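Local coordinates for protein gamma-hexachlorocyclohexane dehydrochlorinase (Sphingomonas paucimobilis, PDB 3A76) that dehydrochlorinates the pollutant gamma-hexachlorocyclohexane (lindane) in two successive steps, giving a tetrachlorocyclohexadiene by way of gamma-pentachlorocyclohexene, at residues S29-Q34 / L98-F102; L41-D45 / C91-G95; S54-A60 / R140-F146; G112-L116 / L128-F133. All blocks are in the same frame, centred on the assembly; numbering follows the deposited sequence.

Contact 1. Residues S29-Q34 / L98-F102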
loop_
_atom_site.group_PDB
_atom_site.type_symbol
_atom_site.label_atom_id
_atom_site.label_comp_id
_atom_site.label_asym_id
_atom_site.label_seq_id
_atom_site.Cartn_x
_atom_site.Cartn_y
_atom_site.Cartn_z
ATOM N N SER B 29 -8.842 -8.476 -15.723
ATOM C CA SER B 29 -7.698 -7.772 -16.293
ATOM C C SER B 29 -7.058 -6.839 -15.271
ATOM O O SER B 29 -5.837 -6.723 -15.207
ATOM C CB SER B 29 -8.099 -7.024 -17.572
ATOM O OG SER B 29 -8.405 -7.950 -18.612
ATOM N N ARG B 30 -7.903 -6.186 -14.477
ATOM C CA ARG B 30 -7.462 -5.396 -13.327
ATOM C C ARG B 30 -6.561 -6.232 -12.391
ATOM O O ARG B 30 -5.486 -5.776 -11.998
ATOM C CB ARG B 30 -8.674 -4.848 -12.565
ATOM C CG ARG B 30 -9.477 -3.780 -13.310
ATOM C CD ARG B 30 -10.756 -3.406 -12.565
ATOM N NE ARG B 30 -10.481 -2.953 -11.199
ATOM C CZ ARG B 30 -10.385 -1.677 -10.833
ATOM N NH1 ARG B 30 -10.557 -0.713 -11.729
ATOM N NH2 ARG B 30 -10.119 -1.361 -9.571
ATOM N N ALA B 31 -6.995 -7.452 -12.075
ATOM C CA ALA B 31 -6.245 -8.381 -11.209
ATOM C C ALA B 31 -4.857 -8.736 -11.755
ATOM O O ALA B 31 -3.847 -8.631 -11.036
ATOM C CB ALA B 31 -7.055 -9.644 -10.955
ATOM N N ALA B 32 -4.802 -9.137 -13.024
ATOM C CA ALA B 32 -3.535 -9.446 -13.682
ATOM C C ALA B 32 -2.586 -8.235 -13.738
ATOM O O ALA B 32 -1.369 -8.380 -13.601
ATOM C CB ALA B 32 -3.785 -10.008 -15.098
ATOM N N ILE B 33 -3.140 -7.046 -13.942
ATOM C CA ILE B 33 -2.324 -5.845 -14.025
ATOM C C ILE B 33 -1.795 -5.469 -12.636
ATOM O O ILE B 33 -0.632 -5.090 -12.498
ATOM C CB ILE B 33 -3.104 -4.668 -14.707
ATOM C CG1 ILE B 33 -3.406 -5.008 -16.181
ATOM C CG2 ILE B 33 -2.345 -3.345 -14.577
ATOM C CD1 ILE B 33 -4.536 -4.178 -16.817
ATOM N N GLN B 34 -2.651 -5.600 -11.618
ATOM C CA GLN B 34 -2.256 -5.462 -10.206
ATOM C C GLN B 34 -1.071 -6.366 -9.896
ATOM O O GLN B 34 -0.078 -5.913 -9.322
ATOM C CB GLN B 34 -3.421 -5.779 -9.264
ATOM C CG GLN B 34 -4.393 -4.612 -9.038
ATOM C CD GLN B 34 -5.748 -5.043 -8.478
ATOM O OE1 GLN B 34 -5.835 -5.928 -7.613
ATOM N NE2 GLN B 34 -6.816 -4.415 -8.971
ATOM N N LEU B 98 -2.596 2.251 -7.232
ATOM C CA LEU B 98 -2.655 1.843 -8.629
ATOM C C LEU B 98 -4.015 2.248 -9.171
ATOM O O LEU B 98 -5.046 1.798 -8.683
ATOM C CB LEU B 98 -2.498 0.334 -8.777
ATOM C CG LEU B 98 -1.778 -0.264 -9.999
ATOM C CD1 LEU B 98 -2.510 -1.491 -10.484
ATOM C CD2 LEU B 98 -1.540 0.689 -11.159
ATOM N N ARG B 99 -4.005 3.106 -10.181
ATOM C CA ARG B 99 -5.246 3.594 -10.757
ATOM C C ARG B 99 -5.213 3.349 -12.254
ATOM O O ARG B 99 -4.294 3.802 -12.948
ATOM C CB ARG B 99 -5.449 5.076 -10.395
ATOM C CG ARG B 99 -6.689 5.706 -10.962
ATOM C CD ARG B 99 -7.936 5.142 -10.343
ATOM N NE ARG B 99 -8.902 4.844 -11.399
ATOM C CZ ARG B 99 -10.018 5.527 -11.623
ATOM N NH1 ARG B 99 -10.351 6.545 -10.851
ATOM N NH2 ARG B 99 -10.812 5.174 -12.616
ATOM N N LEU B 100 -6.191 2.595 -12.744
ATOM C CA LEU B 100 -6.205 2.197 -14.143
ATOM C C LEU B 100 -7.253 2.939 -14.992
ATOM O O LEU B 100 -8.352 3.254 -14.527
ATOM C CB LEU B 100 -6.357 0.668 -14.276
ATOM C CG LEU B 100 -5.389 -0.259 -13.513
ATOM C CD1 LEU B 100 -5.784 -1.743 -13.686
ATOM C CD2 LEU B 100 -3.927 -0.019 -13.892
ATOM N N GLU B 101 -6.872 3.231 -16.234
ATOM C CA GLU B 101 -7.781 3.769 -17.252
ATOM C C GLU B 101 -7.719 2.844 -18.465
ATOM O O GLU B 101 -6.687 2.749 -19.127
ATOM C CB GLU B 101 -7.373 5.193 -17.641
ATOM C CG GLU B 101 -8.355 5.933 -18.565
ATOM C CD GLU B 101 -7.716 7.138 -19.270
ATOM O OE1 GLU B 101 -6.464 7.271 -19.244
ATOM O OE2 GLU B 101 -8.472 7.953 -19.858
ATOM N N PHE B 102 -8.815 2.132 -18.723
ATOM C CA PHE B 102 -8.899 1.264 -19.891
ATOM C C PHE B 102 -9.105 2.090 -21.168
ATOM O O PHE B 102 -10.186 2.649 -21.396
ATOM C CB PHE B 102 -10.018 0.236 -19.717
ATOM C CG PHE B 102 -9.592 -1.010 -18.978
ATOM C CD1 PHE B 102 -9.507 -1.017 -17.577
ATOM C CD2 PHE B 102 -9.277 -2.175 -19.678
ATOM C CE1 PHE B 102 -9.112 -2.171 -16.887
ATOM C CE2 PHE B 102 -8.887 -3.334 -19.000
ATOM C CZ PHE B 102 -8.800 -3.332 -17.600
#
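S29 meets the rim of the F102 ring. S29 CB lies in the ring plane, 3.8 Å from F102 CZ. The hydroxyl takes no part here; S29 OG bonds to the carbonyl of D25, one turn earlier in the helix. R30 follows with the aliphatic part of its chain. R30 CG is 3.9 Å from F102 CE1, also at the ring edge, and L100 CD1 packs against R30 CA. The bent R30 chain ends in NH1, which forms a weak, long ion pair with D35 of a neighbouring subunit. I33 points its CB toward the strand. I33 CG2, anti to the backbone N, sits 3.7 Å from L100 CD2, and I33 CD1 approaches F102 CZ obliquely. Q34 closes the row: Q34 CG lies 3.9 Å from L98 CD1. No hydrogen bond links the two segments, so the contact is apolar packing of alternate strand residues L98, L100 and F102 on one helix face. The helix segment crosses the strand segment at 133°, with axes 10.3 Å apart. Helix 22-45 thus covers the curved sheet of the SnoaL-like alpha+beta barrel at its 88-102 edge. Y137 of strand 125-140, V108 of strand 107-120 and W144 of strand 143-158 continue the same apolar layer.

Contact 2. Residues L41-D45 / C91-G95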
loop_
_atom_site.group_PDB
_atom_site.type_symbol
_atom_site.label_atom_id
_atom_site.label_comp_id
_atom_site.label_asym_id
_atom_site.label_seq_id
_atom_site.Cartn_x
_atom_site.Cartn_y
_atom_site.Cartn_z
ATOM N N LEU B 41 7.916 -4.877 -8.407
ATOM C CA LEU B 41 8.504 -4.460 -7.140
ATOM C C LEU B 41 9.164 -5.636 -6.397
ATOM O O LEU B 41 10.313 -5.546 -5.972
ATOM C CB LEU B 41 7.424 -3.794 -6.287
ATOM C CG LEU B 41 7.153 -2.287 -6.428
ATOM C CD1 LEU B 41 7.781 -1.581 -7.663
ATOM C CD2 LEU B 41 5.674 -2.001 -6.275
ATOM N N ILE B 42 8.436 -6.737 -6.277
ATOM C CA ILE B 42 8.938 -7.949 -5.613
ATOM C C ILE B 42 10.222 -8.450 -6.282
ATOM O O ILE B 42 11.203 -8.789 -5.598
ATOM C CB ILE B 42 7.857 -9.064 -5.609
ATOM C CG1 ILE B 42 6.674 -8.639 -4.723
ATOM C CG2 ILE B 42 8.451 -10.418 -5.127
ATOM C CD1 ILE B 42 5.343 -9.312 -5.062
ATOM N N ALA B 43 10.222 -8.459 -7.618
ATOM C CA ALA B 43 11.342 -9.008 -8.368
ATOM C C ALA B 43 12.581 -8.164 -8.161
ATOM O O ALA B 43 13.690 -8.692 -8.084
ATOM C CB ALA B 43 11.004 -9.123 -9.849
ATOM N N VAL B 44 12.391 -6.859 -8.053
ATOM C CA VAL B 44 13.505 -5.959 -7.800
ATOM C C VAL B 44 14.032 -6.129 -6.362
ATOM O O VAL B 44 15.241 -6.171 -6.131
ATOM C CB VAL B 44 13.109 -4.484 -8.054
ATOM C CG1 VAL B 44 14.104 -3.546 -7.389
ATOM C CG2 VAL B 44 12.996 -4.195 -9.554
ATOM N N ASP B 45 13.103 -6.219 -5.411
ATOM C CA ASP B 45 13.411 -6.198 -3.984
ATOM C C ASP B 45 13.938 -7.553 -3.538
ATOM O O ASP B 45 14.861 -7.618 -2.732
ATOM C CB ASP B 45 12.156 -5.878 -3.168
ATOM C CG ASP B 45 11.612 -4.479 -3.427
ATOM O OD1 ASP B 45 12.386 -3.585 -3.819
ATOM O OD2 ASP B 45 10.401 -4.283 -3.206
ATOM N N CYS B 91 16.768 -3.140 -0.637
ATOM C CA CYS B 91 15.771 -2.094 -0.670
ATOM C C CYS B 91 14.413 -2.751 -0.591
ATOM O O CYS B 91 14.286 -3.959 -0.807
ATOM C CB CYS B 91 15.890 -1.267 -1.959
ATOM S SG CYS B 91 15.676 -2.252 -3.405
ATOM N N ILE B 92 13.395 -1.944 -0.309
ATOM C CA ILE B 92 12.029 -2.433 -0.377
ATOM C C ILE B 92 11.094 -1.372 -0.993
ATOM O O ILE B 92 11.099 -0.225 -0.562
ATOM C CB ILE B 92 11.545 -2.930 1.027
ATOM C CG1 ILE B 92 10.215 -3.678 0.906
ATOM C CG2 ILE B 92 11.568 -1.799 2.103
ATOM C CD1 ILE B 92 9.117 -2.810 0.978
ATOM N N HIS B 93 10.313 -1.781 -1.995
ATOM C CA HIS B 93 9.299 -0.941 -2.651
ATOM C C HIS B 93 7.882 -1.200 -2.115
ATOM O O HIS B 93 7.376 -2.318 -2.213
ATOM C CB HIS B 93 9.259 -1.238 -4.155
ATOM C CG HIS B 93 10.463 -0.785 -4.912
ATOM N ND1 HIS B 93 11.645 -1.494 -4.922
ATOM C CD2 HIS B 93 10.658 0.287 -5.719
ATOM C CE1 HIS B 93 12.521 -0.873 -5.693
ATOM N NE2 HIS B 93 11.947 0.210 -6.188
ATOM N N TYR B 94 7.244 -0.165 -1.576
ATOM C CA TYR B 94 5.826 -0.248 -1.218
ATOM C C TYR B 94 4.954 0.469 -2.262
ATOM O O TYR B 94 4.857 1.692 -2.261
ATOM C CB TYR B 94 5.558 0.352 0.184
ATOM C CG TYR B 94 6.327 -0.266 1.332
ATOM C CD1 TYR B 94 5.914 -1.471 1.903
ATOM C CD2 TYR B 94 7.430 0.381 1.892
ATOM C CE1 TYR B 94 6.606 -2.044 2.963
ATOM C CE2 TYR B 94 8.130 -0.191 2.960
ATOM C CZ TYR B 94 7.704 -1.401 3.494
ATOM O OH TYR B 94 8.375 -1.970 4.566
ATOM N N GLY B 95 4.322 -0.313 -3.124
ATOM C CA GLY B 95 3.435 0.154 -4.162
ATOM C C GLY B 95 1.987 0.233 -3.736
ATOM O O GLY B 95 1.412 -0.742 -3.233
HETATM O O HOH W 1 16.597 -6.035 -1.727
#
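D45 holds H93 by two hydrogen bonds, one to the ring and one to the backbone. H93 ND1 donates to D45 OD1 over a very short 2.5 Å, nearly straight at 166°. The carboxylate meets the ring at its edge, and the two planes are only 20° apart. H93 N donates to D45 OD2 at 2.8 Å, from above the carboxylate plane. The ring bond fixes the turn of the imidazole, and the two bonds together hold the carboxylate. D45 and H93 probably belong to the active site, with H93 the likely proton acceptor; the D45 bond is consistent with orienting its ring. Water 1 adds a bridge between the backbones: it donates to D45 O and accepts from C91 N. The apolar contacts flank the pair. L41 crosses H93 at about a right angle, with L41 CG 3.3 Å from H93 CB. L41 CD2 also rests 3.8 Å from G95 CA. V44 CG1 reaches H93 CE1 at 3.5 Å, because this methyl stands anti to the backbone N (chi1 162°). The C-terminal end of helix 22-45 runs almost antiparallel to strand 88-102 here. V114 and L116 of strand 107-120 also touch H93, and helix 49-53 packs on V44 through L52.

Contact 3. Residues S54-A60 / R140-F146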
loop_
_atom_site.group_PDB
_atom_site.type_symbol
_atom_site.label_atom_id
_atom_site.label_comp_id
_atom_site.label_asym_id
_atom_site.label_seq_id
_atom_site.Cartn_x
_atom_site.Cartn_y
_atom_site.Cartn_z
ATOM N N SER B 54 9.699 -11.774 -16.739
ATOM C CA SER B 54 8.425 -12.337 -17.198
ATOM C C SER B 54 7.301 -11.323 -17.466
ATOM O O SER B 54 6.249 -11.682 -18.019
ATOM C CB SER B 54 7.929 -13.352 -16.163
ATOM O OG SER B 54 7.539 -12.689 -14.964
ATOM N N ILE B 55 7.514 -10.072 -17.071
ATOM C CA ILE B 55 6.440 -9.073 -17.026
ATOM C C ILE B 55 6.472 -8.054 -18.181
ATOM O O ILE B 55 5.572 -7.215 -18.308
ATOM C CB ILE B 55 6.444 -8.328 -15.657
ATOM C CG1 ILE B 55 7.792 -7.631 -15.443
ATOM C CG2 ILE B 55 6.104 -9.298 -14.500
ATOM C CD1 ILE B 55 7.886 -6.744 -14.224
ATOM N N TRP B 56 7.514 -8.130 -19.008
ATOM C CA TRP B 56 7.720 -7.189 -20.112
ATOM C C TRP B 56 7.576 -7.872 -21.464
ATOM O O TRP B 56 8.019 -9.017 -21.639
ATOM C CB TRP B 56 9.119 -6.570 -20.041
ATOM C CG TRP B 56 9.545 -6.164 -18.667
ATOM C CD1 TRP B 56 10.259 -6.914 -17.771
ATOM C CD2 TRP B 56 9.294 -4.908 -18.030
ATOM N NE1 TRP B 56 10.469 -6.202 -16.614
ATOM C CE2 TRP B 56 9.887 -4.966 -16.744
ATOM C CE3 TRP B 56 8.632 -3.736 -18.420
ATOM C CZ2 TRP B 56 9.830 -3.899 -15.846
ATOM C CZ3 TRP B 56 8.574 -2.676 -17.527
ATOM C CH2 TRP B 56 9.170 -2.768 -16.251
ATOM N N TRP B 57 6.963 -7.167 -22.417
ATOM C CA TRP B 57 6.999 -7.567 -23.826
ATOM C C TRP B 57 8.392 -7.262 -24.371
ATOM O O TRP B 57 9.120 -6.455 -23.785
ATOM C CB TRP B 57 5.947 -6.809 -24.637
ATOM C CG TRP B 57 4.518 -7.114 -24.273
ATOM C CD1 TRP B 57 3.576 -6.221 -23.853
ATOM C CD2 TRP B 57 3.872 -8.393 -24.305
ATOM N NE1 TRP B 57 2.383 -6.864 -23.616
ATOM C CE2 TRP B 57 2.539 -8.197 -23.886
ATOM C CE3 TRP B 57 4.289 -9.685 -24.652
ATOM C CZ2 TRP B 57 1.621 -9.243 -23.793
ATOM C CZ3 TRP B 57 3.369 -10.734 -24.561
ATOM C CH2 TRP B 57 2.053 -10.502 -24.134
ATOM N N ASP B 58 8.772 -7.892 -25.485
ATOM C CA ASP B 58 10.079 -7.602 -26.114
ATOM C C ASP B 58 10.274 -6.119 -26.436
ATOM O O ASP B 58 11.373 -5.583 -26.296
ATOM C CB ASP B 58 10.279 -8.427 -27.390
ATOM C CG ASP B 58 10.997 -9.741 -27.137
ATOM O OD1 ASP B 58 11.605 -9.914 -26.049
ATOM O OD2 ASP B 58 10.954 -10.598 -28.051
ATOM N N ASP B 59 9.195 -5.473 -26.865
ATOM C CA ASP B 59 9.208 -4.060 -27.235
ATOM C C ASP B 59 8.864 -3.120 -26.072
ATOM O O ASP B 59 8.873 -1.902 -26.251
ATOM C CB ASP B 59 8.245 -3.818 -28.409
ATOM C CG ASP B 59 6.873 -4.436 -28.174
ATOM O OD1 ASP B 59 6.130 -3.945 -27.288
ATOM O OD2 ASP B 59 6.532 -5.418 -28.875
ATOM N N ALA B 60 8.557 -3.676 -24.895
ATOM C CA ALA B 60 8.243 -2.863 -23.704
ATOM C C ALA B 60 9.434 -2.013 -23.313
ATOM O O ALA B 60 10.575 -2.423 -23.519
ATOM C CB ALA B 60 7.820 -3.736 -22.544
ATOM N N ARG B 140 -1.753 -9.220 -25.200
ATOM C CA ARG B 140 -1.541 -9.947 -26.442
ATOM C C ARG B 140 -1.843 -11.418 -26.216
ATOM O O ARG B 140 -1.094 -12.103 -25.512
ATOM C CB ARG B 140 -0.097 -9.807 -26.929
ATOM C CG ARG B 140 0.399 -8.390 -27.115
ATOM C CD ARG B 140 1.865 -8.401 -27.474
ATOM N NE ARG B 140 2.461 -7.071 -27.392
ATOM C CZ ARG B 140 3.737 -6.788 -27.659
ATOM N NH1 ARG B 140 4.591 -7.736 -28.034
ATOM N NH2 ARG B 140 4.164 -5.540 -27.541
ATOM N N ASP B 141 -2.933 -11.896 -26.818
ATOM C CA ASP B 141 -3.286 -13.330 -26.821
ATOM C C ASP B 141 -3.677 -13.838 -25.436
ATOM O O ASP B 141 -3.303 -14.951 -25.034
ATOM C CB ASP B 141 -2.144 -14.184 -27.413
ATOM C CG ASP B 141 -2.032 -14.045 -28.921
ATOM O OD1 ASP B 141 -2.927 -14.551 -29.637
ATOM O OD2 ASP B 141 -1.044 -13.431 -29.390
ATOM N N GLY B 142 -4.430 -13.003 -24.717
ATOM C CA GLY B 142 -4.893 -13.322 -23.363
ATOM C C GLY B 142 -3.897 -13.058 -22.241
ATOM O O GLY B 142 -4.227 -13.281 -21.076
ATOM N N VAL B 143 -2.692 -12.583 -22.579
ATOM C CA VAL B 143 -1.631 -12.341 -21.588
ATOM C C VAL B 143 -1.288 -10.850 -21.451
ATOM O O VAL B 143 -0.899 -10.200 -22.428
ATOM C CB VAL B 143 -0.338 -13.180 -21.892
ATOM C CG1 VAL B 143 0.770 -12.888 -20.886
ATOM C CG2 VAL B 143 -0.637 -14.676 -21.901
ATOM N N TRP B 144 -1.433 -10.315 -20.238
ATOM C CA TRP B 144 -1.078 -8.918 -19.952
ATOM C C TRP B 144 0.387 -8.758 -19.587
ATOM O O TRP B 144 0.947 -9.574 -18.853
ATOM C CB TRP B 144 -1.898 -8.368 -18.792
ATOM C CG TRP B 144 -3.322 -8.077 -19.103
ATOM C CD1 TRP B 144 -4.393 -8.865 -18.818
ATOM C CD2 TRP B 144 -3.839 -6.900 -19.728
ATOM N NE1 TRP B 144 -5.549 -8.256 -19.228
ATOM C CE2 TRP B 144 -5.242 -7.047 -19.794
ATOM C CE3 TRP B 144 -3.255 -5.736 -20.240
ATOM C CZ2 TRP B 144 -6.076 -6.077 -20.358
ATOM C CZ3 TRP B 144 -4.088 -4.763 -20.802
ATOM C CH2 TRP B 144 -5.482 -4.942 -20.855
ATOM N N LYS B 145 1.007 -7.700 -20.097
ATOM C CA LYS B 145 2.358 -7.348 -19.696
ATOM C C LYS B 145 2.547 -5.836 -19.787
ATOM O O LYS B 145 1.722 -5.130 -20.375
ATOM C CB LYS B 145 3.403 -8.091 -20.530
ATOM C CG LYS B 145 3.279 -9.611 -20.499
ATOM C CD LYS B 145 4.600 -10.283 -20.819
ATOM C CE LYS B 145 4.423 -11.786 -20.924
ATOM N NZ LYS B 145 5.741 -12.430 -20.643
ATOM N N PHE B 146 3.618 -5.344 -19.176
ATOM C CA PHE B 146 3.992 -3.950 -19.307
ATOM C C PHE B 146 4.338 -3.672 -20.760
ATOM O O PHE B 146 5.082 -4.432 -21.393
ATOM C CB PHE B 146 5.227 -3.633 -18.465
ATOM C CG PHE B 146 4.951 -3.396 -17.001
ATOM C CD1 PHE B 146 4.737 -2.110 -16.523
ATOM C CD2 PHE B 146 4.971 -4.451 -16.091
ATOM C CE1 PHE B 146 4.518 -1.878 -15.157
ATOM C CE2 PHE B 146 4.748 -4.225 -14.724
ATOM C CZ PHE B 146 4.517 -2.940 -14.262
#
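The W57 indole is sandwiched between R140 and K145. On one face the R140 guanidinium lies flat, its plane 2° from that of the ring and the centres 3.7 Å apart. This is a cation-pi stack, and R140 CD adds a CH-pi contact above the six-membered ring. On the opposite face K145 CB sits 3.5 Å from the centroid of the five-membered ring. V143 O lies at the ring edge. The R140 chain is extended from CG to NE, which carries it along the indole. D59 meets the guanidinium edge: D59 OD1 uses its syn lone pair to take R140 NH2 at 2.5 Å in a bent salt bridge. D59 OD2 receives weaker bonds from R140 NH2 and NH1. Elsewhere, F146 CD2 lies over one face of W56, the two rings oblique at 34°. I55 O lies at the F146 ring edge and accepts F146 N at 2.8 Å. W56 and F146 form a parallel beta bridge, joining short strand 56-57 to strand 143-158. K145 NZ donates to S54 O at 2.8 Å. The backbone O of E138 accepts W57 NE1, and its carboxylate forms a salt bridge with R140 NE. R140 thus has two carboxylate partners, which probably offset its charge and hold its guanidinium flat on W57.

Contact 4. Residues G112-L116 / L128-F133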
loop_
_atom_site.group_PDB
_atom_site.type_symbol
_atom_site.label_atom_id
_atom_site.label_comp_id
_atom_site.label_asym_id
_atom_site.label_seq_id
_atom_site.Cartn_x
_atom_site.Cartn_y
_atom_site.Cartn_z
ATOM N N GLY B 112 0.604 4.982 -10.436
ATOM C CA GLY B 112 0.819 4.361 -9.141
ATOM C C GLY B 112 1.842 5.153 -8.370
ATOM O O GLY B 112 2.627 5.913 -8.942
ATOM N N ASP B 113 1.827 4.983 -7.060
ATOM C CA ASP B 113 2.791 5.660 -6.210
ATOM C C ASP B 113 3.656 4.623 -5.495
ATOM O O ASP B 113 3.194 3.547 -5.181
ATOM C CB ASP B 113 2.061 6.560 -5.219
ATOM C CG ASP B 113 1.339 7.700 -5.908
ATOM O OD1 ASP B 113 2.032 8.576 -6.507
ATOM O OD2 ASP B 113 0.086 7.709 -5.845
ATOM N N VAL B 114 4.924 4.933 -5.261
ATOM C CA VAL B 114 5.758 3.969 -4.553
ATOM C C VAL B 114 6.528 4.662 -3.465
ATOM O O VAL B 114 7.003 5.775 -3.646
ATOM C CB VAL B 114 6.730 3.167 -5.500
ATOM C CG1 VAL B 114 7.798 4.076 -6.134
ATOM C CG2 VAL B 114 7.376 1.969 -4.756
ATOM N N LEU B 115 6.640 3.984 -2.335
ATOM C CA LEU B 115 7.561 4.374 -1.283
ATOM C C LEU B 115 8.662 3.329 -1.222
ATOM O O LEU B 115 8.392 2.124 -1.008
ATOM C CB LEU B 115 6.805 4.486 0.040
ATOM C CG LEU B 115 7.339 5.212 1.282
ATOM C CD1 LEU B 115 7.663 4.225 2.379
ATOM C CD2 LEU B 115 8.460 6.227 1.013
ATOM N N LEU B 116 9.896 3.793 -1.433
ATOM C CA LEU B 116 11.082 2.953 -1.386
ATOM C C LEU B 116 11.967 3.299 -0.200
ATOM O O LEU B 116 12.389 4.452 -0.044
ATOM C CB LEU B 116 11.911 3.078 -2.679
ATOM C CG LEU B 116 13.272 2.348 -2.798
ATOM C CD1 LEU B 116 13.640 2.079 -4.230
ATOM C CD2 LEU B 116 14.430 3.129 -2.145
ATOM N N LEU B 128 15.159 7.164 1.692
ATOM C CA LEU B 128 13.749 7.132 1.344
ATOM C C LEU B 128 13.563 7.782 -0.052
ATOM O O LEU B 128 14.094 8.863 -0.330
ATOM C CB LEU B 128 12.924 7.841 2.425
ATOM C CG LEU B 128 11.403 7.923 2.350
ATOM C CD1 LEU B 128 10.849 8.115 3.748
ATOM C CD2 LEU B 128 10.922 9.057 1.399
ATOM N N ILE B 129 12.822 7.104 -0.921
ATOM C CA ILE B 129 12.448 7.646 -2.217
ATOM C C ILE B 129 10.919 7.583 -2.373
ATOM O O ILE B 129 10.293 6.574 -2.036
ATOM C CB ILE B 129 13.189 6.891 -3.377
ATOM C CG1 ILE B 129 14.689 7.198 -3.323
ATOM C CG2 ILE B 129 12.618 7.245 -4.771
ATOM C CD1 ILE B 129 15.558 6.227 -4.093
ATOM N N ALA B 130 10.322 8.673 -2.835
ATOM C CA ALA B 130 8.923 8.657 -3.246
ATOM C C ALA B 130 8.901 8.879 -4.743
ATOM O O ALA B 130 9.472 9.856 -5.246
ATOM C CB ALA B 130 8.128 9.730 -2.533
ATOM N N ALA B 131 8.279 7.946 -5.455
ATOM C CA ALA B 131 8.251 7.996 -6.906
ATOM C C ALA B 131 6.872 7.735 -7.477
ATOM O O ALA B 131 6.043 7.094 -6.850
ATOM C CB ALA B 131 9.299 7.036 -7.521
ATOM N N VAL B 132 6.637 8.267 -8.670
ATOM C CA VAL B 132 5.412 8.036 -9.408
ATOM C C VAL B 132 5.701 7.118 -10.598
ATOM O O VAL B 132 6.710 7.298 -11.319
ATOM C CB VAL B 132 4.775 9.392 -9.855
ATOM C CG1 VAL B 132 3.633 9.190 -10.878
ATOM C CG2 VAL B 132 4.265 10.141 -8.641
ATOM N N PHE B 133 4.831 6.127 -10.786
ATOM C CA PHE B 133 4.860 5.281 -11.973
ATOM C C PHE B 133 3.793 5.722 -12.984
ATOM O O PHE B 133 2.629 5.910 -12.623
ATOM C CB PHE B 133 4.638 3.811 -11.590
ATOM C CG PHE B 133 5.700 3.245 -10.672
ATOM C CD1 PHE B 133 5.343 2.492 -9.561
ATOM C CD2 PHE B 133 7.050 3.457 -10.926
ATOM C CE1 PHE B 133 6.324 1.947 -8.722
ATOM C CE2 PHE B 133 8.042 2.929 -10.081
ATOM C CZ PHE B 133 7.677 2.173 -8.984
HETATM O O HOH W 2 4.732 8.619 -4.951
#
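V114 and F133 meet at a slant on one face of a beta hairpin, where strands 107-120 and 125-140 pair antiparallel within the mixed sheet. V114 CG1 comes 3.4 Å from F133 CZ. V114 CG1 stands between the backbone N and the carbonyl carbon (chi1 66°), and also lies 3.6 Å from A131 CB. On the same face L116 and I129 lie side by side and point the same way, with L116 CD2 3.8 Å from I129 CD1. G112 brings only its backbone to F133. H93 of strand 88-102 packs on V114 and L116, so this face borders the probable active site. The other face carries D113, L115, A130 and V132. There D113 and V132 run alongside each other. L115 CD2 also touches L128 CG. The D113 face meets neighbouring subunits: D113 OD1 forms a salt bridge with K46 of a second subunit, and L115 packs on L115 of the third. Between the segments the antiparallel ladder is unbroken. G112, V114 and L116 each pair by two hydrogen bonds with F133, A131 and I129, respectively. The straightest runs from L116 N to I129 O, 2.9 Å at 178°. A131 O accepts two donors: V114 N, and water 2 at 2.8 Å from A131 O, which also donates to D113 OD1.

In the fold
Contacts 1 and 2 use the same two elements, helix 22-45 and strand 88-102, with centres 18 Å apart. Contact 2 holds D45 and H93, the probable active-site residues, and the H93 side chain is about 4 Å from a bound spermidine. Contact 4 adjoins it, its centre 10 Å away: L116 CD1 lies 3.2 Å from H93 NE2, and Y94 N probably hydrogen-bonds to L115 O. The L116 side chain is also about 4 Å from spermidine. Contact 3 lies further off, the W56 side chain about 11 Å from that of H93. It touches contact 1 through W144, whose NE1 makes a weak hydrogen bond to S29 OG. Contacts 3 and 4 sit on opposite sides of the chain's centre.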